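Local coordinates for (R)-specific secondary-alkylsulfatase (Pseudomonas sp., PDB 4AXH), which hydrolyses (R)-configured secondary alkyl sulfates with inversion of configuration, using a two-zinc centre, to give (S)-alcohols and inorganic sulfate, at residues 257-262 against 539-544; 369-374 against 411-416. All coordinates share one frame; numbering follows the deposited sequence.

Contact 1 (257-262 against 539-544); sequences ATNTLV and GKSEMG
Asn259 and Ser541 meet where two loops run side by side in roughly the same direction, their end-to-end directions 22° apart, with the CA atoms of Asn259 and Ser541 4.4 Å from each other. Followed outward, the Asn259 side chain begins against serine: its CB lies 3.3 Å from Ser541 OG, and the same Asn259 CB also comes within 4.2 Å of Met543 CG. CG then passes alongside Ser541 CB, and Asn259 OD1 ends 3.2 Å from Ser541 CB. With CG anti to its own carbonyl carbon (chi1 -50°), the amide is carried past the serine, and ND2 makes its hydrogen bond to the carbonyl of Thr151.

The two loops belong to different parts of the enzyme. Segment 257-262 leads into strand 266-268 of the metallo-beta-lactamase fold, whereas 539-544 precedes helix 549-559 of the C-terminal region related to sterol carrier protein 2, so the contact joins catalytic core to C-terminal region. Between the backbones there is a weak hydrogen bond from Glu542 N to Asn259 O (3.5 Å). At one end Thr258 CG2 packs on Lys540 CB at 3.6 Å, while the lysine chain leads away to a salt bridge with Glu79. At the other, the bent Met543 chain runs roughly perpendicular to Leu261, setting Met543 SD 3.8 Å from Leu261 CD1; both side chains also touch Phe185.

Contact 2 (369-374 against 411-416); sequences LADQRD and WYLRSY
Asp371 and Tyr412 meet nearly square-on, side chain against side chain, although their flat groups are nearly aligned: the planes of the carboxylate and the phenol ring are 15° apart. The aspartate comes from helix 362-388, and the tyrosine from a short 3-10 segment, 411-413, in the loop ahead of helix 420-431, within the alkylsulfatase dimerisation region. Tyr412 CG sits between its backbone N and carbonyl carbon (chi1 57°), which swings the ring toward the helix and brings OH to the carboxylate. Tyr412 OH donates to Asp371 OD2 at 2.5 Å, meeting that oxygen on its anti side and 32° out of the carboxylate plane.

Both carboxylate oxygens have cationic partners as well. Lys410 forms a salt bridge with OD2, and Arg588 of the second subunit forms one with OD1, so the same carboxylate, through its other oxygen, takes part in the dimer interface. This surrounding positive charge would be expected to stabilise the carboxylate as an anion.

Gln372 is one residue along the helix. Its chain bends at chi2 and brings Gln372 NE2 to the edge of the Tyr412 ring, near the ring plane, 3.7 Å from Tyr412 CD1. Gln372 NE2 also gives weak hydrogen bonds to Tyr412 O, at 3.4 Å, and to Pro313 O. Leu413 serves both helix residues with its two branches: Leu413 CD1 lies 3.5 Å from Gln372 NE2, while Leu413 CD2 rests 3.7 Å from Asp371 CB.

Contacts 1 and 2 lie on opposite sides of the chain's centre, their own centres 33 Å apart and their nearest atoms about 21 Å apart, so neither touches the other. Both belong to outer layers around the two-zinc site: the side chain of Asn259 in contact 1 is about 12 Å from a zinc ion and about 8 Å from that of the zinc ligand Asp183, and the Gln372 side chain in contact 2 is about 13 Å from a zinc ion and about 10 Å from those of the zinc ligands Glu291 and Asp310. In sequence, both segments of contact 2 fall between the two halves of contact 1.

Contact 1 (257-262 against 539-544)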
loop_
_atom_site.group_PDB
_atom_site.type_symbol
_atom_site.label_atom_id
_atom_site.label_comp_id
_atom_site.label_asym_id
_atom_site.label_seq_id
_atom_site.Cartn_x
_atom_site.Cartn_y
_atom_site.Cartn_z
ATOM N N ALA A 257 -19.062 -16.342 19.438
ATOM C CA ALA A 257 -18.741 -15.621 20.660
ATOM C C ALA A 257 -18.961 -14.107 20.657
ATOM O O ALA A 257 -19.383 -13.527 19.645
ATOM C CB ALA A 257 -17.344 -15.972 21.093
ATOM N N THR A 258 -18.699 -13.466 21.805
ATOM C CA THR A 258 -18.935 -12.037 21.939
ATOM C C THR A 258 -17.625 -11.226 21.984
ATOM O O THR A 258 -16.751 -11.524 22.805
ATOM C CB THR A 258 -19.843 -11.796 23.151
ATOM O OG1 THR A 258 -19.137 -12.214 24.315
ATOM C CG2 THR A 258 -21.137 -12.601 23.089
ATOM N N ASN A 259 -17.503 -10.200 21.104
ATOM C CA ASN A 259 -16.356 -9.297 21.056
ATOM C C ASN A 259 -16.728 -7.956 21.712
ATOM O O ASN A 259 -17.771 -7.347 21.420
ATOM C CB ASN A 259 -15.854 -9.092 19.626
ATOM C CG ASN A 259 -15.628 -10.369 18.855
ATOM O OD1 ASN A 259 -16.217 -10.600 17.785
ATOM N ND2 ASN A 259 -14.805 -11.254 19.405
ATOM N N THR A 260 -15.869 -7.523 22.640
ATOM C CA THR A 260 -16.080 -6.335 23.458
ATOM C C THR A 260 -15.007 -5.283 23.242
ATOM O O THR A 260 -13.933 -5.579 22.719
ATOM C CB THR A 260 -16.199 -6.718 24.968
ATOM O OG1 THR A 260 -14.899 -6.934 25.518
ATOM C CG2 THR A 260 -17.129 -7.911 25.229
ATOM N N LEU A 261 -15.305 -4.052 23.669
ATOM C CA LEU A 261 -14.387 -2.930 23.589
ATOM C C LEU A 261 -14.548 -2.079 24.827
ATOM O O LEU A 261 -15.539 -1.375 24.942
ATOM C CB LEU A 261 -14.671 -2.097 22.339
ATOM C CG LEU A 261 -13.472 -1.501 21.640
ATOM C CD1 LEU A 261 -13.805 -1.179 20.178
ATOM C CD2 LEU A 261 -12.964 -0.294 22.359
ATOM N N VAL A 262 -13.625 -2.173 25.781
ATOM C CA VAL A 262 -13.673 -1.291 26.936
ATOM C C VAL A 262 -12.576 -0.237 26.833
ATOM O O VAL A 262 -11.389 -0.566 26.803
ATOM C CB VAL A 262 -13.989 -1.854 28.357
ATOM C CG1 VAL A 262 -14.503 -3.291 28.336
ATOM C CG2 VAL A 262 -12.859 -1.639 29.350
ATOM N N GLY A 539 -21.864 -11.530 15.089
ATOM C CA GLY A 539 -23.282 -11.267 15.308
ATOM C C GLY A 539 -23.597 -11.076 16.778
ATOM O O GLY A 539 -24.499 -10.308 17.124
ATOM N N LYS A 540 -22.849 -11.776 17.661
ATOM C CA LYS A 540 -22.971 -11.623 19.112
ATOM C C LYS A 540 -22.077 -10.449 19.584
ATOM O O LYS A 540 -22.268 -9.925 20.683
ATOM C CB LYS A 540 -22.615 -12.934 19.819
ATOM C CG LYS A 540 -23.783 -13.888 19.979
ATOM C CD LYS A 540 -23.298 -15.300 20.245
ATOM C CE LYS A 540 -24.411 -16.256 20.574
ATOM N NZ LYS A 540 -25.372 -16.461 19.458
ATOM N N SER A 541 -21.129 -10.029 18.717
ATOM C CA SER A 541 -20.187 -8.933 18.937
ATOM C C SER A 541 -20.823 -7.553 18.754
ATOM O O SER A 541 -21.310 -7.231 17.669
ATOM C CB SER A 541 -19.004 -9.069 17.990
ATOM O OG SER A 541 -18.344 -7.833 17.778
ATOM N N GLU A 542 -20.759 -6.717 19.790
ATOM C CA GLU A 542 -21.314 -5.359 19.757
ATOM C C GLU A 542 -20.196 -4.320 19.512
ATOM O O GLU A 542 -20.080 -3.332 20.233
ATOM C CB GLU A 542 -22.086 -5.063 21.062
ATOM C CG GLU A 542 -23.175 -6.064 21.433
ATOM C CD GLU A 542 -23.550 -6.081 22.905
ATOM O OE1 GLU A 542 -24.281 -5.163 23.341
ATOM O OE2 GLU A 542 -23.126 -7.020 23.615
ATOM N N MET A 543 -19.358 -4.569 18.504
ATOM C CA MET A 543 -18.239 -3.689 18.165
ATOM C C MET A 543 -18.712 -2.397 17.512
ATOM O O MET A 543 -18.242 -1.341 17.916
ATOM C CB MET A 543 -17.216 -4.416 17.285
ATOM C CG MET A 543 -16.195 -5.231 18.068
ATOM S SD MET A 543 -14.663 -4.348 18.348
ATOM C CE MET A 543 -14.118 -4.177 16.648
ATOM N N GLY A 544 -19.659 -2.474 16.572
ATOM C CA GLY A 544 -20.200 -1.320 15.842
ATOM C C GLY A 544 -20.949 -0.236 16.617
ATOM O O GLY A 544 -21.281 0.815 16.052
#

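Contact 2 (369-374 against 411-416)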
loop_
_atom_site.group_PDB
_atom_site.type_symbol
_atom_site.label_atom_id
_atom_site.label_comp_id
_atom_site.label_asym_id
_atom_site.label_seq_id
_atom_site.Cartn_x
_atom_site.Cartn_y
_atom_site.Cartn_z
ATOM N N LEU A 369 15.612 -12.390 18.598
ATOM C CA LEU A 369 15.391 -10.997 18.213
ATOM C C LEU A 369 16.153 -10.566 16.988
ATOM O O LEU A 369 15.560 -10.010 16.069
ATOM C CB LEU A 369 15.661 -10.040 19.373
ATOM C CG LEU A 369 14.608 -10.063 20.469
ATOM C CD1 LEU A 369 14.936 -9.056 21.539
ATOM C CD2 LEU A 369 13.212 -9.863 19.878
ATOM N N ALA A 370 17.448 -10.862 16.929
ATOM C CA ALA A 370 18.266 -10.503 15.793
ATOM C C ALA A 370 17.816 -11.213 14.534
ATOM O O ALA A 370 17.822 -10.596 13.475
ATOM C CB ALA A 370 19.707 -10.806 16.091
ATOM N N ASP A 371 17.376 -12.490 14.631
ATOM C CA ASP A 371 16.864 -13.274 13.485
ATOM C C ASP A 371 15.566 -12.636 12.964
ATOM O O ASP A 371 15.431 -12.450 11.755
ATOM C CB ASP A 371 16.624 -14.747 13.877
ATOM C CG ASP A 371 17.862 -15.619 14.091
ATOM O OD1 ASP A 371 18.978 -15.137 13.864
ATOM O OD2 ASP A 371 17.704 -16.790 14.467
ATOM N N GLN A 372 14.648 -12.259 13.900
ATOM C CA GLN A 372 13.360 -11.609 13.626
ATOM C C GLN A 372 13.605 -10.301 12.892
ATOM O O GLN A 372 13.118 -10.140 11.778
ATOM C CB GLN A 372 12.564 -11.381 14.927
ATOM C CG GLN A 372 12.004 -12.657 15.599
ATOM C CD GLN A 372 10.840 -13.328 14.889
ATOM O OE1 GLN A 372 10.056 -12.698 14.175
ATOM N NE2 GLN A 372 10.684 -14.627 15.105
ATOM N N ARG A 373 14.437 -9.418 13.472
ATOM C CA ARG A 373 14.861 -8.144 12.889
ATOM C C ARG A 373 15.370 -8.370 11.479
ATOM O O ARG A 373 14.805 -7.823 10.554
ATOM C CB ARG A 373 15.969 -7.486 13.751
ATOM C CG ARG A 373 16.664 -6.325 13.037
ATOM C CD ARG A 373 18.068 -6.093 13.524
ATOM N NE ARG A 373 18.997 -7.134 13.093
ATOM C CZ ARG A 373 20.084 -7.483 13.768
ATOM N NH1 ARG A 373 20.393 -6.874 14.896
ATOM N NH2 ARG A 373 20.868 -8.452 13.319
ATOM N N ASP A 374 16.378 -9.230 11.317
ATOM C CA ASP A 374 16.963 -9.597 10.033
ATOM C C ASP A 374 15.936 -10.110 9.015
ATOM O O ASP A 374 16.095 -9.802 7.843
ATOM C CB ASP A 374 18.075 -10.650 10.218
ATOM C CG ASP A 374 19.369 -10.167 10.841
ATOM O OD1 ASP A 374 19.546 -8.931 10.978
ATOM O OD2 ASP A 374 20.218 -11.025 11.175
ATOM N N TRP A 411 13.137 -22.655 13.108
ATOM C CA TRP A 411 11.733 -23.074 13.129
ATOM C C TRP A 411 10.801 -21.850 13.264
ATOM O O TRP A 411 9.750 -21.782 12.645
ATOM C CB TRP A 411 11.471 -24.045 14.314
ATOM C CG TRP A 411 11.824 -25.495 14.113
ATOM C CD1 TRP A 411 12.671 -26.253 14.882
ATOM C CD2 TRP A 411 11.267 -26.384 13.132
ATOM N NE1 TRP A 411 12.693 -27.551 14.419
ATOM C CE2 TRP A 411 11.874 -27.647 13.322
ATOM C CE3 TRP A 411 10.348 -26.222 12.076
ATOM C CZ2 TRP A 411 11.565 -28.743 12.528
ATOM C CZ3 TRP A 411 10.056 -27.308 11.276
ATOM C CH2 TRP A 411 10.662 -28.555 11.508
ATOM N N TYR A 412 11.197 -20.890 14.083
ATOM C CA TYR A 412 10.447 -19.690 14.394
ATOM C C TYR A 412 10.434 -18.600 13.305
ATOM O O TYR A 412 9.853 -17.522 13.506
ATOM C CB TYR A 412 10.943 -19.141 15.739
ATOM C CG TYR A 412 12.429 -18.837 15.832
ATOM C CD1 TYR A 412 12.935 -17.606 15.439
ATOM C CD2 TYR A 412 13.304 -19.742 16.397
ATOM C CE1 TYR A 412 14.281 -17.301 15.577
ATOM C CE2 TYR A 412 14.651 -19.446 16.551
ATOM C CZ TYR A 412 15.134 -18.224 16.147
ATOM O OH TYR A 412 16.471 -17.968 16.296
ATOM N N LEU A 413 11.066 -18.868 12.156
ATOM C CA LEU A 413 11.152 -17.952 11.013
ATOM C C LEU A 413 10.455 -18.512 9.788
ATOM O O LEU A 413 10.392 -17.825 8.772
ATOM C CB LEU A 413 12.635 -17.687 10.712
ATOM C CG LEU A 413 13.284 -16.381 11.185
ATOM C CD1 LEU A 413 12.674 -15.813 12.489
ATOM C CD2 LEU A 413 14.718 -16.569 11.309
ATOM N N ARG A 414 9.896 -19.741 9.880
ATOM C CA ARG A 414 9.175 -20.413 8.792
ATOM C C ARG A 414 7.885 -19.684 8.413
ATOM O O ARG A 414 7.266 -18.969 9.229
ATOM C CB ARG A 414 8.855 -21.892 9.138
ATOM C CG ARG A 414 10.016 -22.787 9.650
ATOM C CD ARG A 414 11.147 -22.954 8.663
ATOM N NE ARG A 414 10.642 -23.487 7.401
ATOM C CZ ARG A 414 11.313 -23.502 6.263
ATOM N NH1 ARG A 414 12.534 -22.976 6.193
ATOM N NH2 ARG A 414 10.762 -24.020 5.174
ATOM N N SER A 415 7.445 -19.923 7.167
ATOM C CA SER A 415 6.238 -19.339 6.576
ATOM C C SER A 415 4.925 -20.033 7.005
ATOM O O SER A 415 4.218 -20.587 6.178
ATOM C CB SER A 415 6.388 -19.296 5.067
ATOM O OG SER A 415 7.508 -18.486 4.761
ATOM N N TYR A 416 4.603 -19.988 8.293
ATOM C CA TYR A 416 3.398 -20.630 8.830
ATOM C C TYR A 416 2.182 -19.724 8.849
ATOM O O TYR A 416 1.074 -20.230 8.825
ATOM C CB TYR A 416 3.642 -21.115 10.259
ATOM C CG TYR A 416 4.735 -22.153 10.439
ATOM C CD1 TYR A 416 4.709 -23.351 9.736
ATOM C CD2 TYR A 416 5.725 -21.989 11.403
ATOM C CE1 TYR A 416 5.686 -24.330 9.933
ATOM C CE2 TYR A 416 6.688 -22.978 11.634
ATOM C CZ TYR A 416 6.660 -24.151 10.899
ATOM O OH TYR A 416 7.604 -25.129 11.116
#